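Local structure of organophosphorus hydrolase (Pseudomonas pseudoalcaligenes, 4LE6) at residues 215-223 / 230-238; 241-252 / 288-296. The protein probably hydrolyses organophosphate triesters with a two-zinc site of the metallo-beta-lactamase superfamily. One frame throughout, in Å; residues are numbered along the deposited sequence.

Interaction 1: residues 215-223 / 230-238; sequences LPGVSLVAS and HTSYLFKSG. With EDO (1,2-ethanediol), chain H.
H230 and S223 lock together at the end of an antiparallel hairpin. CB of H230 lies 3.3 Å from S223 O. With CG anti to the backbone N (chi1 -177°), the imidazole turns ND1 into S223: ND1 donates to S223 O at 2.9 Å in a bent bond, tilted from the ring plane, and sits 2.6 Å from S223 OG, near that plane at the ring edge. CE1 also approaches this hydroxyl. At the tip, NE2 bonds to the backbone N of the zinc ligand D247; the ring is pinned between S223 and that backbone, which limits its rotation and places H230 in the second shell. Further along, S219 and L234 exchange backbone bonds, as do V221 and S232. On the face carrying V218, L220, T231, Y233 and F235, V218 CG1 stands over the F235 ring in a CH-pi contact, 4.1 Å from its centroid. L220 CD1 reaches the edge of Y233, 3.8 Å from CE1. The type II turn from L215 to V218 leads in, and G217 O receives K236 N. V218, Y233 and F235 pack on L136 of strand 134-136 in the other sheet, while strand 231-237 is flanked by 218-222 and 240-246.

Interaction 2: residues 241-252 / 288-296; sequences SLLVWGDILLNH and LWVAGAHLP. With ZN (zinc ion), chain K; ZN (zinc ion), chain J.
D247 and H294 meet at one zinc ion, which takes D247 OD2 and H294 NE2, each at 2.1 Å. D247 OD2 also binds the second zinc at 2.2 Å, and water 5 lies between the two metals as a shared ligand. The carboxylate and imidazole planes are 56° apart, and D247 OD1 comes 3.0 Å from H294 CD2. D143 and H144 complete the first zinc's protein ligands; H139, H141 and H226 join D247 on the second. H294 ND1 is held by a hydrogen bond to A88. Behind this shell, water 2 ties the two segments together: it donates to G246 O and L249 O and accepts from W245 NE1 and H294 N. Water 4 similarly joins H252 N to H294 O. The W245 indole, its CG held between backbone N and carbonyl carbon (chi1 78°), is sandwiched: V290 CG1 stands 3.6 Å from the centroid of the six-membered ring, with I248 CB over the opposite face. L295 CD2 meets L249 CD1 at 3.6 Å, and P296 CG covers one face of the H252 ring. Farther out, strands 241-246 and 289-292 run parallel, joined by the alternating bonds W289 N to S241 O, L243 N to W289 O, A291 N to L243 O and W245 N to A291 O. L243 and W245 turn to helix 269-286, whereas V244 and A291 face Y92 of strand 85-95. The loops following the two strands thus deliver a bridging carboxylate and an imidazole nitrogen to the metals, and the paired zinc ions would be expected to polarise water 5 and lower its pKa.

Overall arrangement
Interactions 1 and 2 come in series along the chain, with centres 13 Å apart, and belong to one mixed sheet ordered 218-222, 231-237, 240-246, 289-292, 300-305, 310-314. Interaction 1 is its outer antiparallel hairpin; interaction 2 is the parallel pair closer to the centre of the folded chain, whose segments are linked through helix 269-286. Neighbouring strands 231-237 and 240-246 join the contacts, with probable backbone hydrogen bonds between F235 O and L242 N and between Y233 O and V244 N. The sheet is one half of the alpha-beta/beta-alpha sandwich, and both contacts reach the zinc site at its edge: interaction 2 supplies ligands directly, and interaction 1 reaches it from the second shell, through the bond from H230 to the D247 backbone.

Interaction 1: residues 215-223 / 230-238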
ATOM      1  N   LEU A 215       1.549  14.571  26.255  1.00 35.30           N
ATOM      2  CA  LEU A 215       2.427  15.521  25.582  1.00 31.39           C
ATOM      3  C   LEU A 215       1.537  16.418  24.743  1.00 32.63           C
ATOM      4  O   LEU A 215       0.372  16.097  24.536  1.00 35.17           O
ATOM      5  CB  LEU A 215       3.408  14.803  24.671  1.00 32.38           C
ATOM      6  CG  LEU A 215       4.484  13.949  25.327  1.00 33.53           C
ATOM      7  CD1 LEU A 215       5.164  13.174  24.236  1.00 32.65           C
ATOM      8  CD2 LEU A 215       5.488  14.828  26.111  1.00 34.08           C
ATOM      9  N   PRO A 216       2.068  17.548  24.260  1.00 35.00           N
ATOM     10  CA  PRO A 216       1.227  18.384  23.392  1.00 37.74           C
ATOM     11  C   PRO A 216       0.718  17.580  22.187  1.00 34.72           C
ATOM     12  O   PRO A 216       1.532  17.007  21.473  1.00 32.70           O
ATOM     13  CB  PRO A 216       2.181  19.505  22.952  1.00 40.09           C
ATOM     14  CG  PRO A 216       3.211  19.584  24.066  1.00 41.48           C
ATOM     15  CD  PRO A 216       3.393  18.150  24.505  1.00 38.07           C
ATOM     16  N   GLY A 217      -0.598  17.491  22.023  1.00 36.36           N
ATOM     17  CA  GLY A 217      -1.196  16.822  20.884  1.00 36.45           C
ATOM     18  C   GLY A 217      -1.346  15.325  21.075  1.00 34.61           C
ATOM     19  O   GLY A 217      -1.879  14.634  20.217  1.00 35.06           O
ATOM     20  N   VAL A 218      -0.890  14.826  22.215  1.00 22.26           N
ATOM     21  CA  VAL A 218      -0.833  13.383  22.450  1.00 25.56           C
ATOM     22  C   VAL A 218      -1.590  13.005  23.713  1.00 26.44           C
ATOM     23  O   VAL A 218      -1.345  13.559  24.782  1.00 23.67           O
ATOM     24  CB  VAL A 218       0.605  12.884  22.573  1.00 26.64           C
ATOM     25  CG1 VAL A 218       0.626  11.362  22.548  1.00 25.47           C
ATOM     26  CG2 VAL A 218       1.449  13.437  21.431  1.00 27.99           C
ATOM     27  N   SER A 219      -2.502  12.051  23.576  1.00 24.97           N
ATOM     28  CA  SER A 219      -3.314  11.602  24.708  1.00 29.09           C
ATOM     29  C   SER A 219      -3.476  10.079  24.697  1.00 27.19           C
ATOM     30  O   SER A 219      -3.287   9.435  23.677  1.00 26.49           O
ATOM     31  CB  SER A 219      -4.687  12.269  24.686  1.00 31.56           C
ATOM     32  OG  SER A 219      -5.315  12.058  23.443  1.00 37.33           O
ATOM     33  N   LEU A 220      -3.821   9.524  25.853  1.00 28.16           N
ATOM     34  CA  LEU A 220      -4.022   8.092  26.022  1.00 31.06           C
ATOM     35  C   LEU A 220      -5.451   7.680  25.725  1.00 28.56           C
ATOM     36  O   LEU A 220      -6.384   8.345  26.146  1.00 26.68           O
ATOM     37  CB  LEU A 220      -3.739   7.719  27.474  1.00 35.83           C
ATOM     38  CG  LEU A 220      -2.294   7.340  27.747  1.00 44.98           C
ATOM     39  CD1 LEU A 220      -1.365   8.472  27.335  1.00 49.64           C
ATOM     40  CD2 LEU A 220      -2.136   7.008  29.222  1.00 48.24           C
ATOM     41  N   VAL A 221      -5.615   6.550  25.050  1.00 28.44           N
ATOM     42  CA  VAL A 221      -6.920   5.960  24.840  1.00 27.79           C
ATOM     43  C   VAL A 221      -6.851   4.519  25.343  1.00 27.60           C
ATOM     44  O   VAL A 221      -6.322   3.644  24.646  1.00 25.19           O
ATOM     45  CB  VAL A 221      -7.321   6.013  23.357  1.00 28.39           C
ATOM     46  CG1 VAL A 221      -8.627   5.257  23.122  1.00 30.31           C
ATOM     47  CG2 VAL A 221      -7.440   7.473  22.897  1.00 26.07           C
ATOM     48  N   ALA A 222      -7.353   4.277  26.558  1.00 23.81           N
ATOM     49  CA  ALA A 222      -7.299   2.937  27.146  1.00 24.21           C
ATOM     50  C   ALA A 222      -8.029   1.982  26.218  1.00 23.93           C
ATOM     51  O   ALA A 222      -9.088   2.345  25.712  1.00 25.83           O
ATOM     52  CB  ALA A 222      -7.944   2.920  28.540  1.00 27.37           C
ATOM     53  N   SER A 223      -7.468   0.793  25.992  1.00 23.61           N
ATOM     54  CA  SER A 223      -8.048  -0.221  25.100  1.00 24.12           C
ATOM     55  C   SER A 223      -7.718  -1.604  25.678  1.00 23.89           C
ATOM     56  O   SER A 223      -7.076  -2.434  25.021  1.00 23.43           O
ATOM     57  CB  SER A 223      -7.477  -0.106  23.673  1.00 24.39           C
ATOM     58  OG  SER A 223      -6.071  -0.161  23.702  1.00 28.38           O
ATOM     59  N   HIS A 230      -3.377  -2.776  27.981  1.00 26.67           N
ATOM     60  CA  HIS A 230      -3.234  -2.435  26.577  1.00 23.81           C
ATOM     61  C   HIS A 230      -3.770  -1.023  26.321  1.00 23.68           C
ATOM     62  O   HIS A 230      -4.879  -0.703  26.735  1.00 23.20           O
ATOM     63  CB  HIS A 230      -3.962  -3.426  25.690  1.00 24.22           C
ATOM     64  CG  HIS A 230      -3.766  -3.143  24.247  1.00 23.95           C
ATOM     65  ND1 HIS A 230      -4.567  -2.271  23.551  1.00 23.89           N
ATOM     66  CD2 HIS A 230      -2.809  -3.557  23.389  1.00 24.23           C
ATOM     67  CE1 HIS A 230      -4.139  -2.194  22.299  1.00 23.29           C
ATOM     68  NE2 HIS A 230      -3.074  -2.964  22.181  1.00 21.53           N
ATOM     69  N   THR A 231      -2.978  -0.189  25.650  1.00 22.65           N
ATOM     70  CA  THR A 231      -3.296   1.241  25.488  1.00 24.16           C
ATOM     71  C   THR A 231      -3.076   1.722  24.059  1.00 23.64           C
ATOM     72  O   THR A 231      -2.095   1.347  23.418  1.00 23.89           O
ATOM     73  CB  THR A 231      -2.416   2.108  26.416  1.00 28.42           C
ATOM     74  OG1 THR A 231      -2.600   1.688  27.770  1.00 34.91           O
ATOM     75  CG2 THR A 231      -2.783   3.606  26.317  1.00 25.63           C
ATOM     76  N   SER A 232      -4.003   2.541  23.561  1.00 21.94           N
ATOM     77  CA  SER A 232      -3.892   3.180  22.258  1.00 21.75           C
ATOM     78  C   SER A 232      -3.507   4.643  22.459  1.00 23.34           C
ATOM     79  O   SER A 232      -3.767   5.196  23.519  1.00 24.81           O
ATOM     80  CB  SER A 232      -5.223   3.081  21.503  1.00 22.76           C
ATOM     81  OG  SER A 232      -5.623   1.730  21.383  1.00 23.13           O
ATOM     82  N   TYR A 233      -2.895   5.272  21.456  1.00 20.36           N
ATOM     83  CA  TYR A 233      -2.468   6.664  21.600  1.00 21.31           C
ATOM     84  C   TYR A 233      -3.069   7.554  20.520  1.00 23.10           C
ATOM     85  O   TYR A 233      -2.980   7.254  19.337  1.00 26.73           O
ATOM     86  CB  TYR A 233      -0.938   6.756  21.598  1.00 22.44           C
ATOM     87  CG  TYR A 233      -0.302   6.000  22.752  1.00 19.81           C
ATOM     88  CD1 TYR A 233      -0.282   6.529  24.038  1.00 22.70           C
ATOM     89  CD2 TYR A 233       0.253   4.749  22.557  1.00 21.71           C
ATOM     90  CE1 TYR A 233       0.288   5.835  25.091  1.00 24.77           C
ATOM     91  CE2 TYR A 233       0.829   4.053  23.586  1.00 21.44           C
ATOM     92  CZ  TYR A 233       0.842   4.597  24.858  1.00 24.93           C
ATOM     93  OH  TYR A 233       1.425   3.884  25.883  1.00 24.96           O
ATOM     94  N   LEU A 234      -3.651   8.672  20.947  1.00 24.41           N
ATOM     95  CA  LEU A 234      -4.294   9.603  20.031  1.00 22.50           C
ATOM     96  C   LEU A 234      -3.416  10.841  19.820  1.00 21.64           C
ATOM     97  O   LEU A 234      -2.957  11.464  20.790  1.00 24.38           O
ATOM     98  CB  LEU A 234      -5.662   9.998  20.585  1.00 22.53           C
ATOM     99  CG  LEU A 234      -6.519  10.939  19.746  1.00 24.99           C
ATOM    100  CD1 LEU A 234      -6.946  10.270  18.451  1.00 24.36           C
ATOM    101  CD2 LEU A 234      -7.725  11.362  20.588  1.00 27.41           C
ATOM    102  N   PHE A 235      -3.185  11.148  18.544  1.00 20.61           N
ATOM    103  CA  PHE A 235      -2.443  12.319  18.090  1.00 20.90           C
ATOM    104  C   PHE A 235      -3.412  13.226  17.341  1.00 23.35           C
ATOM    105  O   PHE A 235      -4.160  12.755  16.473  1.00 23.35           O
ATOM    106  CB  PHE A 235      -1.292  11.898  17.167  1.00 19.23           C
ATOM    107  CG  PHE A 235      -0.204  11.163  17.874  1.00 20.47           C
ATOM    108  CD1 PHE A 235      -0.344   9.828  18.193  1.00 19.23           C
ATOM    109  CD2 PHE A 235       0.943  11.821  18.264  1.00 22.76           C
ATOM    110  CE1 PHE A 235       0.656   9.168  18.892  1.00 19.68           C
ATOM    111  CE2 PHE A 235       1.932  11.172  18.948  1.00 22.11           C
ATOM    112  CZ  PHE A 235       1.786   9.847  19.273  1.00 19.52           C
ATOM    113  N   LYS A 236      -3.422  14.505  17.699  1.00 22.78           N
ATOM    114  CA  LYS A 236      -4.298  15.502  17.080  1.00 25.31           C
ATOM    115  C   LYS A 236      -3.500  16.724  16.663  1.00 28.05           C
ATOM    116  O   LYS A 236      -2.740  17.269  17.467  1.00 25.62           O
ATOM    117  CB  LYS A 236      -5.342  15.989  18.076  1.00 24.88           C
ATOM    118  CG  LYS A 236      -6.312  14.938  18.577  1.00 32.81           C
ATOM    119  CD  LYS A 236      -7.426  15.628  19.383  1.00 41.71           C
ATOM    120  CE  LYS A 236      -7.787  14.860  20.645  1.00 53.91           C
ATOM    121  NZ  LYS A 236      -8.652  15.668  21.575  1.00 64.12           N
ATOM    122  N   SER A 237      -3.688  17.166  15.427  1.00 27.59           N
ATOM    123  CA  SER A 237      -3.071  18.390  14.944  1.00 29.32           C
ATOM    124  C   SER A 237      -3.921  18.924  13.800  1.00 31.16           C
ATOM    125  O   SER A 237      -4.347  18.147  12.947  1.00 29.80           O
ATOM    126  CB  SER A 237      -1.652  18.087  14.446  1.00 28.50           C
ATOM    127  OG  SER A 237      -1.085  19.224  13.812  1.00 25.00           O
ATOM    128  N   GLY A 238      -4.189  20.229  13.799  1.00 31.61           N
ATOM    129  CA  GLY A 238      -4.887  20.873  12.699  1.00 31.73           C
ATOM    130  C   GLY A 238      -6.207  20.235  12.310  1.00 35.40           C
ATOM    131  O   GLY A 238      -6.504  20.113  11.121  1.00 35.20           O
TER
HETATM  132  C1  EDO H 403      -4.721   1.629  29.998  0.51 31.43           C
HETATM  133  O1  EDO H 403      -4.810   2.948  29.451  0.51 36.91           O
HETATM  134  C2  EDO H 403      -5.735   0.688  29.365  0.51 21.96           C
HETATM  135  O2  EDO H 403      -5.283  -0.655  29.515  0.51 20.74           O
HETATM  136  O   HOH W   1      -4.607  13.725  21.472  1.00 27.79           O

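Interaction 2: residues 241-252 / 288-296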
ATOM      1  N   SER A 241      -6.927  13.747  13.299  1.00 22.74           N
ATOM      2  CA  SER A 241      -6.644  12.838  14.400  1.00 22.68           C
ATOM      3  C   SER A 241      -6.150  11.519  13.873  1.00 24.94           C
ATOM      4  O   SER A 241      -6.650  11.016  12.864  1.00 26.32           O
ATOM      5  CB  SER A 241      -7.904  12.590  15.230  1.00 26.76           C
ATOM      6  OG  SER A 241      -8.371  13.794  15.782  1.00 29.98           O
ATOM      7  N   LEU A 242      -5.174  10.963  14.576  1.00 20.27           N
ATOM      8  CA  LEU A 242      -4.629   9.660  14.275  1.00 20.16           C
ATOM      9  C   LEU A 242      -4.575   8.848  15.549  1.00 21.27           C
ATOM     10  O   LEU A 242      -4.059   9.304  16.572  1.00 23.51           O
ATOM     11  CB  LEU A 242      -3.220   9.770  13.683  1.00 21.62           C
ATOM     12  CG  LEU A 242      -2.457   8.447  13.510  1.00 26.02           C
ATOM     13  CD1 LEU A 242      -3.180   7.485  12.585  1.00 30.46           C
ATOM     14  CD2 LEU A 242      -1.080   8.728  12.955  1.00 33.95           C
ATOM     15  N   LEU A 243      -5.114   7.640  15.486  1.00 21.39           N
ATOM     16  CA  LEU A 243      -5.079   6.749  16.631  1.00 22.26           C
ATOM     17  C   LEU A 243      -4.105   5.625  16.323  1.00 21.13           C
ATOM     18  O   LEU A 243      -4.334   4.825  15.419  1.00 21.45           O
ATOM     19  CB  LEU A 243      -6.466   6.181  16.917  1.00 21.10           C
ATOM     20  CG  LEU A 243      -6.541   5.313  18.170  1.00 26.52           C
ATOM     21  CD1 LEU A 243      -6.507   6.171  19.432  1.00 32.78           C
ATOM     22  CD2 LEU A 243      -7.798   4.455  18.122  1.00 25.86           C
ATOM     23  N   VAL A 244      -3.003   5.596  17.063  1.00 19.56           N
ATOM     24  CA  VAL A 244      -2.028   4.528  16.934  1.00 20.57           C
ATOM     25  C   VAL A 244      -2.499   3.475  17.904  1.00 22.16           C
ATOM     26  O   VAL A 244      -2.322   3.623  19.123  1.00 24.86           O
ATOM     27  CB  VAL A 244      -0.617   4.980  17.281  1.00 21.17           C
ATOM     28  CG1 VAL A 244       0.375   3.836  17.025  1.00 18.63           C
ATOM     29  CG2 VAL A 244      -0.278   6.214  16.468  1.00 23.10           C
ATOM     30  N   TRP A 245      -3.118   2.421  17.370  1.00 21.91           N
ATOM     31  CA  TRP A 245      -4.067   1.679  18.206  1.00 23.61           C
ATOM     32  C   TRP A 245      -3.520   0.407  18.822  1.00 22.92           C
ATOM     33  O   TRP A 245      -4.150  -0.174  19.693  1.00 22.85           O
ATOM     34  CB  TRP A 245      -5.431   1.461  17.508  1.00 24.06           C
ATOM     35  CG  TRP A 245      -5.547   0.390  16.459  1.00 24.22           C
ATOM     36  CD1 TRP A 245      -4.606  -0.521  16.073  1.00 25.66           C
ATOM     37  CD2 TRP A 245      -6.706   0.136  15.650  1.00 23.00           C
ATOM     38  NE1 TRP A 245      -5.118  -1.335  15.080  1.00 25.78           N
ATOM     39  CE2 TRP A 245      -6.399  -0.946  14.807  1.00 21.89           C
ATOM     40  CE3 TRP A 245      -7.977   0.721  15.568  1.00 25.82           C
ATOM     41  CZ2 TRP A 245      -7.316  -1.459  13.888  1.00 24.46           C
ATOM     42  CZ3 TRP A 245      -8.887   0.206  14.660  1.00 25.87           C
ATOM     43  CH2 TRP A 245      -8.549  -0.871  13.831  1.00 26.79           C
ATOM     44  N   GLY A 246      -2.333  -0.010  18.389  1.00 18.32           N
ATOM     45  CA  GLY A 246      -1.725  -1.207  18.910  1.00 18.58           C
ATOM     46  C   GLY A 246      -2.365  -2.446  18.296  1.00 19.68           C
ATOM     47  O   GLY A 246      -2.535  -2.542  17.079  1.00 22.31           O
ATOM     48  N   ASP A 247      -2.712  -3.392  19.156  1.00 19.50           N
ATOM     49  CA  ASP A 247      -3.205  -4.698  18.760  1.00 21.13           C
ATOM     50  C   ASP A 247      -4.729  -4.850  18.918  1.00 24.20           C
ATOM     51  O   ASP A 247      -5.221  -5.920  19.296  1.00 22.85           O
ATOM     52  CB  ASP A 247      -2.460  -5.768  19.562  1.00 20.82           C
ATOM     53  CG  ASP A 247      -1.043  -5.995  19.056  1.00 22.96           C
ATOM     54  OD1 ASP A 247      -0.540  -5.142  18.297  1.00 20.02           O
ATOM     55  OD2 ASP A 247      -0.434  -7.023  19.427  1.00 20.55           O
ATOM     56  N   ILE A 248      -5.468  -3.788  18.604  1.00 23.90           N
ATOM     57  CA  ILE A 248      -6.937  -3.841  18.519  1.00 25.24           C
ATOM     58  C   ILE A 248      -7.395  -4.998  17.648  1.00 26.17           C
ATOM     59  O   ILE A 248      -8.405  -5.643  17.915  1.00 26.42           O
ATOM     60  CB  ILE A 248      -7.495  -2.534  17.899  1.00 26.70           C
ATOM     61  CG1 ILE A 248      -7.196  -1.353  18.818  1.00 28.59           C
ATOM     62  CG2 ILE A 248      -9.009  -2.646  17.602  1.00 27.34           C
ATOM     63  CD1 ILE A 248      -7.656  -1.553  20.280  1.00 30.79           C
ATOM     64  N   LEU A 249      -6.651  -5.272  16.591  1.00 24.98           N
ATOM     65  CA  LEU A 249      -6.913  -6.483  15.850  1.00 28.22           C
ATOM     66  C   LEU A 249      -5.654  -6.936  15.163  1.00 25.24           C
ATOM     67  O   LEU A 249      -4.712  -6.171  14.969  1.00 24.26           O
ATOM     68  CB  LEU A 249      -8.083  -6.334  14.878  1.00 32.36           C
ATOM     69  CG  LEU A 249      -8.022  -5.313  13.748  1.00 31.63           C
ATOM     70  CD1 LEU A 249      -7.426  -5.932  12.480  1.00 27.53           C
ATOM     71  CD2 LEU A 249      -9.424  -4.796  13.484  1.00 29.88           C
ATOM     72  N   LEU A 250      -5.662  -8.215  14.853  1.00 23.08           N
ATOM     73  CA  LEU A 250      -4.501  -8.928  14.382  1.00 29.86           C
ATOM     74  C   LEU A 250      -4.625  -9.347  12.923  1.00 29.31           C
ATOM     75  O   LEU A 250      -3.619  -9.608  12.281  1.00 27.96           O
ATOM     76  CB  LEU A 250      -4.344 -10.182  15.225  1.00 38.16           C
ATOM     77  CG  LEU A 250      -2.919 -10.499  15.655  1.00 52.75           C
ATOM     78  CD1 LEU A 250      -2.663  -9.953  17.060  1.00 53.28           C
ATOM     79  CD2 LEU A 250      -2.734 -11.995  15.577  1.00 64.60           C
ATOM     80  N   ASN A 251      -5.851  -9.439  12.412  1.00 27.36           N
ATOM     81  CA  ASN A 251      -6.069  -9.891  11.034  1.00 25.58           C
ATOM     82  C   ASN A 251      -7.125  -9.046  10.343  1.00 23.31           C
ATOM     83  O   ASN A 251      -8.315  -9.151  10.654  1.00 22.38           O
ATOM     84  CB  ASN A 251      -6.478 -11.363  11.024  1.00 23.51           C
ATOM     85  CG  ASN A 251      -6.511 -11.960   9.619  1.00 27.99           C
ATOM     86  OD1 ASN A 251      -7.047 -11.360   8.687  1.00 26.93           O
ATOM     87  ND2 ASN A 251      -5.933 -13.148   9.464  1.00 32.00           N
ATOM     88  N   HIS A 252      -6.683  -8.205   9.413  1.00 23.29           N
ATOM     89  CA  HIS A 252      -7.551  -7.228   8.768  1.00 24.37           C
ATOM     90  C   HIS A 252      -8.608  -7.917   7.897  1.00 26.24           C
ATOM     91  O   HIS A 252      -9.670  -7.348   7.641  1.00 26.63           O
ATOM     92  CB  HIS A 252      -6.726  -6.301   7.887  1.00 26.11           C
ATOM     93  CG  HIS A 252      -6.253  -6.958   6.632  1.00 26.42           C
ATOM     94  ND1 HIS A 252      -5.174  -7.814   6.608  1.00 30.76           N
ATOM     95  CD2 HIS A 252      -6.741  -6.931   5.371  1.00 25.22           C
ATOM     96  CE1 HIS A 252      -5.001  -8.269   5.380  1.00 31.51           C
ATOM     97  NE2 HIS A 252      -5.940  -7.749   4.609  1.00 32.01           N
ATOM     98  N   LEU A 288     -11.428   8.963  11.946  1.00 28.87           N
ATOM     99  CA  LEU A 288     -10.053   9.308  12.288  1.00 33.25           C
ATOM    100  C   LEU A 288      -9.115   8.404  11.527  1.00 26.52           C
ATOM    101  O   LEU A 288      -9.517   7.351  11.032  1.00 22.30           O
ATOM    102  CB  LEU A 288      -9.805   9.233  13.790  1.00 42.88           C
ATOM    103  CG  LEU A 288     -10.347   8.023  14.540  1.00 47.09           C
ATOM    104  CD1 LEU A 288      -9.519   6.784  14.247  1.00 55.38           C
ATOM    105  CD2 LEU A 288     -10.380   8.324  16.024  1.00 40.32           C
ATOM    106  N   TRP A 289      -7.873   8.840  11.385  1.00 21.75           N
ATOM    107  CA  TRP A 289      -6.855   7.987  10.804  1.00 21.35           C
ATOM    108  C   TRP A 289      -6.480   6.943  11.857  1.00 24.20           C
ATOM    109  O   TRP A 289      -6.468   7.226  13.056  1.00 27.18           O
ATOM    110  CB  TRP A 289      -5.606   8.786  10.439  1.00 20.14           C
ATOM    111  CG  TRP A 289      -5.728   9.696   9.264  1.00 26.96           C
ATOM    112  CD1 TRP A 289      -5.985  11.033   9.286  1.00 28.32           C
ATOM    113  CD2 TRP A 289      -5.557   9.343   7.883  1.00 30.48           C
ATOM    114  NE1 TRP A 289      -5.987  11.536   8.006  1.00 28.85           N
ATOM    115  CE2 TRP A 289      -5.735  10.519   7.127  1.00 29.63           C
ATOM    116  CE3 TRP A 289      -5.271   8.149   7.217  1.00 31.84           C
ATOM    117  CZ2 TRP A 289      -5.638  10.536   5.731  1.00 29.23           C
ATOM    118  CZ3 TRP A 289      -5.181   8.162   5.837  1.00 32.57           C
ATOM    119  CH2 TRP A 289      -5.362   9.348   5.108  1.00 30.37           C
ATOM    120  N   VAL A 290      -6.127   5.753  11.398  1.00 22.48           N
ATOM    121  CA  VAL A 290      -5.706   4.679  12.275  1.00 20.13           C
ATOM    122  C   VAL A 290      -4.309   4.225  11.854  1.00 20.57           C
ATOM    123  O   VAL A 290      -4.003   4.180  10.660  1.00 20.63           O
ATOM    124  CB  VAL A 290      -6.713   3.528  12.200  1.00 18.54           C
ATOM    125  CG1 VAL A 290      -6.149   2.263  12.807  1.00 20.42           C
ATOM    126  CG2 VAL A 290      -8.021   3.935  12.902  1.00 23.63           C
ATOM    127  N   ALA A 291      -3.469   3.929  12.843  1.00 22.10           N
ATOM    128  CA  ALA A 291      -2.152   3.326  12.623  1.00 21.11           C
ATOM    129  C   ALA A 291      -2.098   2.020  13.421  1.00 20.33           C
ATOM    130  O   ALA A 291      -2.105   2.055  14.664  1.00 20.20           O
ATOM    131  CB  ALA A 291      -1.055   4.281  13.075  1.00 21.62           C
ATOM    132  N   GLY A 292      -2.069   0.883  12.719  1.00 23.25           N
ATOM    133  CA  GLY A 292      -2.276  -0.414  13.345  1.00 18.19           C
ATOM    134  C   GLY A 292      -1.083  -1.336  13.245  1.00 17.83           C
ATOM    135  O   GLY A 292      -0.629  -1.705  12.149  1.00 18.81           O
ATOM    136  N   ALA A 293      -0.617  -1.776  14.402  1.00 17.74           N
ATOM    137  CA  ALA A 293       0.615  -2.539  14.505  1.00 18.64           C
ATOM    138  C   ALA A 293       0.638  -3.779  13.630  1.00 20.66           C
ATOM    139  O   ALA A 293       1.712  -4.223  13.195  1.00 17.87           O
ATOM    140  CB  ALA A 293       0.859  -2.927  15.947  1.00 21.20           C
ATOM    141  N   HIS A 294      -0.529  -4.363  13.370  1.00 22.36           N
ATOM    142  CA  HIS A 294      -0.580  -5.606  12.588  1.00 21.03           C
ATOM    143  C   HIS A 294      -1.443  -5.509  11.339  1.00 20.18           C
ATOM    144  O   HIS A 294      -1.838  -6.528  10.751  1.00 20.06           O
ATOM    145  CB  HIS A 294      -1.023  -6.770  13.476  1.00 22.39           C
ATOM    146  CG  HIS A 294      -0.092  -7.004  14.624  1.00 25.56           C
ATOM    147  ND1 HIS A 294       1.251  -7.259  14.441  1.00 24.37           N
ATOM    148  CD2 HIS A 294      -0.292  -6.974  15.962  1.00 23.81           C
ATOM    149  CE1 HIS A 294       1.836  -7.384  15.616  1.00 21.40           C
ATOM    150  NE2 HIS A 294       0.925  -7.206  16.557  1.00 21.62           N
ATOM    151  N   LEU A 295      -1.692  -4.284  10.903  1.00 17.80           N
ATOM    152  CA  LEU A 295      -2.371  -4.059   9.636  1.00 18.77           C
ATOM    153  C   LEU A 295      -1.289  -4.065   8.546  1.00 18.91           C
ATOM    154  O   LEU A 295      -0.124  -3.819   8.850  1.00 18.76           O
ATOM    155  CB  LEU A 295      -3.140  -2.732   9.663  1.00 18.35           C
ATOM    156  CG  LEU A 295      -4.203  -2.653  10.767  1.00 20.32           C
ATOM    157  CD1 LEU A 295      -4.875  -1.285  10.765  1.00 22.65           C
ATOM    158  CD2 LEU A 295      -5.244  -3.757  10.623  1.00 19.89           C
ATOM    159  N   PRO A 296      -1.661  -4.382   7.298  1.00 17.63           N
ATOM    160  CA  PRO A 296      -0.678  -4.412   6.208  1.00 18.25           C
ATOM    161  C   PRO A 296       0.055  -3.085   6.116  1.00 17.98           C
ATOM    162  O   PRO A 296      -0.572  -2.028   6.142  1.00 18.28           O
ATOM    163  CB  PRO A 296      -1.533  -4.684   4.978  1.00 17.88           C
ATOM    164  CG  PRO A 296      -2.751  -5.380   5.509  1.00 19.67           C
ATOM    165  CD  PRO A 296      -3.013  -4.694   6.808  1.00 18.83           C
TER
HETATM  166 ZN    ZN K 406       1.482  -7.344  18.530  1.00 20.50          ZN
HETATM  167 ZN    ZN J 405       0.204  -8.031  21.324  1.00 24.94          ZN
HETATM  168  O   HOH W   2      -3.276  -3.827  14.865  1.00 25.19           O
HETATM  169  O   HOH W   3      -0.425   0.477  16.499  1.00 30.00           O
HETATM  170  O   HOH W   4      -3.748  -7.868   9.438  1.00 19.18           O
HETATM  171  O   HOH W   5       1.634  -8.600  19.847  1.00 14.52           O